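Side-chain contact in PlyP35 (Listeria phage P35, PDB 6S3Y), which is the C-terminal cell-wall-binding part of a phage endolysin and probably anchors the enzyme to the Listeria cell envelope: residues 23-28 with 132-137. Numbering follows the deposited sequence.
Sequences LNSKSV and PRYMFD
Tyr-134 meets Ser-25 and Ser-27 along one side of its side chain, a thin contact burying 111 Å² in all. Its CB leans toward 23-28, but still lies 5.0 Å from Ser-27 OG. With chi1 at 70°, CG sits over the backbone between N and C, and a chi2 of 85° turns the ring roughly square to the CA-CB-CG plane. Further out, CD1 comes to 4.3 Å from Ser-27 OG, which approaches the ring obliquely; CE1 is already 4.7 Å from that OG. At the tip, OH stands 4.3 Å from Ser-25 OG, too far for the two hydroxyls to bond, and is instead hydrogen-bonded to Phe-22 O, just before 23-28. The serine hydroxyls also look elsewhere: Ser-25 OG is held chiefly by Gln-21 O, with Gln-17 NE2 also bonding to it, while Ser-27 OG bonds Gln-17 OE1 and Gln-30 NE2. The Gln-17 amide thus ties together Ser-25 OG and Ser-27 OG, 6.6 Å apart, and the tyrosine packs against this polar network without bonding to either serine. The Tyr-15 ring meets that of Tyr-134 with the planes at about 70°. Tyr-134 belongs to the 3-10 turn 133-135 that links strand 128-132 to strand 136-137. Strand 6-17 pairs antiparallel with both 27-32 and 136-137, so one sheet gathers chain parts about a hundred residues apart.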
loop_
_atom_site.group_PDB
_atom_site.type_symbol
_atom_site.label_atom_id
_atom_site.label_comp_id
_atom_site.label_asym_id
_atom_site.label_seq_id
_atom_site.Cartn_x
_atom_site.Cartn_y
_atom_site.Cartn_z
ATOM N N LEU A 23 2.716 3.456 -8.049
ATOM C CA LEU A 23 2.677 3.045 -9.486
ATOM C C LEU A 23 4.081 2.590 -9.904
ATOM O O LEU A 23 5.056 3.298 -9.552
ATOM C CB LEU A 23 2.217 4.247 -10.324
ATOM C CG LEU A 23 2.218 4.060 -11.847
ATOM C CD1 LEU A 23 1.149 3.122 -12.294
ATOM C CD2 LEU A 23 2.082 5.385 -12.599
ATOM N N ASN A 24 4.176 1.483 -10.655
ATOM C CA ASN A 24 5.423 0.990 -11.291
ATOM C C ASN A 24 6.457 0.679 -10.201
ATOM O O ASN A 24 7.637 1.001 -10.403
ATOM C CB ASN A 24 6.012 1.984 -12.319
ATOM C CG ASN A 24 5.095 2.192 -13.505
ATOM O OD1 ASN A 24 4.447 1.252 -13.957
ATOM N ND2 ASN A 24 5.015 3.424 -13.979
ATOM N N SER A 25 6.028 0.132 -9.074
ATOM C CA SER A 25 6.910 -0.296 -7.962
ATOM C C SER A 25 6.591 -1.748 -7.610
ATOM O O SER A 25 5.475 -2.186 -7.818
ATOM C CB SER A 25 6.804 0.626 -6.771
ATOM O OG SER A 25 5.499 0.583 -6.194
ATOM N N LYS A 26 7.591 -2.463 -7.126
ATOM C CA LYS A 26 7.477 -3.866 -6.648
ATOM C C LYS A 26 7.541 -3.844 -5.130
ATOM O O LYS A 26 8.232 -2.987 -4.579
ATOM C CB LYS A 26 8.612 -4.722 -7.218
ATOM C CG LYS A 26 8.486 -5.003 -8.705
ATOM C CD LYS A 26 9.756 -5.454 -9.347
ATOM C CE LYS A 26 9.498 -5.941 -10.756
ATOM N NZ LYS A 26 10.715 -6.573 -11.315
ATOM N N SER A 27 6.861 -4.778 -4.483
ATOM C CA SER A 27 6.895 -4.932 -3.013
ATOM C C SER A 27 8.212 -5.609 -2.620
ATOM O O SER A 27 8.475 -6.716 -3.067
ATOM C CB SER A 27 5.697 -5.688 -2.518
ATOM O OG SER A 27 4.520 -4.912 -2.724
ATOM N N VAL A 28 9.035 -4.930 -1.843
ATOM C CA VAL A 28 10.200 -5.568 -1.157
ATOM C C VAL A 28 9.652 -6.405 0.006
ATOM O O VAL A 28 10.109 -7.534 0.180
ATOM C CB VAL A 28 11.201 -4.498 -0.696
ATOM C CG1 VAL A 28 12.305 -5.104 0.134
ATOM C CG2 VAL A 28 11.776 -3.748 -1.884
ATOM N N PRO A 132 -4.603 -0.893 -7.645
ATOM C CA PRO A 132 -3.725 -1.858 -8.313
ATOM C C PRO A 132 -3.867 -3.264 -7.705
ATOM O O PRO A 132 -4.231 -3.398 -6.535
ATOM C CB PRO A 132 -2.342 -1.253 -8.074
ATOM C CG PRO A 132 -2.477 -0.549 -6.736
ATOM C CD PRO A 132 -3.882 -0.002 -6.720
ATOM N N ARG A 133 -3.557 -4.281 -8.517
ATOM C CA ARG A 133 -3.736 -5.712 -8.184
ATOM C C ARG A 133 -3.093 -6.060 -6.845
ATOM O O ARG A 133 -3.687 -6.870 -6.090
ATOM C CB ARG A 133 -3.138 -6.593 -9.300
ATOM C CG ARG A 133 -3.387 -8.077 -9.119
ATOM C CD ARG A 133 -4.860 -8.438 -9.031
ATOM N NE ARG A 133 -5.063 -9.848 -8.724
ATOM C CZ ARG A 133 -4.978 -10.363 -7.504
ATOM N NH1 ARG A 133 -4.762 -9.599 -6.445
ATOM N NH2 ARG A 133 -5.120 -11.665 -7.364
ATOM N N TYR A 134 -1.943 -5.469 -6.529
ATOM C CA TYR A 134 -1.093 -5.910 -5.388
ATOM C C TYR A 134 -1.706 -5.512 -4.050
ATOM O O TYR A 134 -1.208 -5.952 -3.026
ATOM C CB TYR A 134 0.368 -5.428 -5.541
ATOM C CG TYR A 134 0.610 -3.953 -5.388
ATOM C CD1 TYR A 134 0.788 -3.383 -4.142
ATOM C CD2 TYR A 134 0.767 -3.125 -6.494
ATOM C CE1 TYR A 134 1.042 -2.029 -3.987
ATOM C CE2 TYR A 134 1.036 -1.774 -6.351
ATOM C CZ TYR A 134 1.150 -1.218 -5.099
ATOM O OH TYR A 134 1.435 0.114 -4.961
HETATM N N MSE A 135 -2.787 -4.728 -4.035
HETATM C CA MSE A 135 -3.334 -4.272 -2.759
HETATM C C MSE A 135 -4.519 -5.119 -2.284
HETATM O O MSE A 135 -5.064 -4.830 -1.211
HETATM C CB MSE A 135 -3.740 -2.800 -2.825
HETATM C CG MSE A 135 -2.554 -1.880 -2.974
HETATM SE SE MSE A 135 -3.038 -0.009 -2.877
HETATM C CE MSE A 135 -1.458 0.729 -2.120
ATOM N N PHE A 136 -4.893 -6.157 -3.032
ATOM C CA PHE A 136 -6.048 -6.948 -2.622
ATOM C C PHE A 136 -5.864 -8.435 -2.984
ATOM O O PHE A 136 -5.026 -8.797 -3.840
ATOM C CB PHE A 136 -7.340 -6.406 -3.260
ATOM C CG PHE A 136 -7.416 -6.469 -4.766
ATOM C CD1 PHE A 136 -7.813 -7.627 -5.414
ATOM C CD2 PHE A 136 -7.134 -5.351 -5.539
ATOM C CE1 PHE A 136 -7.909 -7.663 -6.804
ATOM C CE2 PHE A 136 -7.231 -5.395 -6.926
ATOM C CZ PHE A 136 -7.608 -6.544 -7.570
ATOM N N ASP A 137 -6.688 -9.271 -2.351
ATOM C CA ASP A 137 -6.837 -10.712 -2.684
ATOM C C ASP A 137 -8.226 -10.963 -3.295
ATOM O O ASP A 137 -9.169 -10.218 -3.006
ATOM C CB ASP A 137 -6.598 -11.569 -1.446
ATOM C CG ASP A 137 -5.137 -11.631 -1.012
ATOM O OD1 ASP A 137 -4.231 -11.676 -1.913
ATOM O OD2 ASP A 137 -4.917 -11.626 0.204
#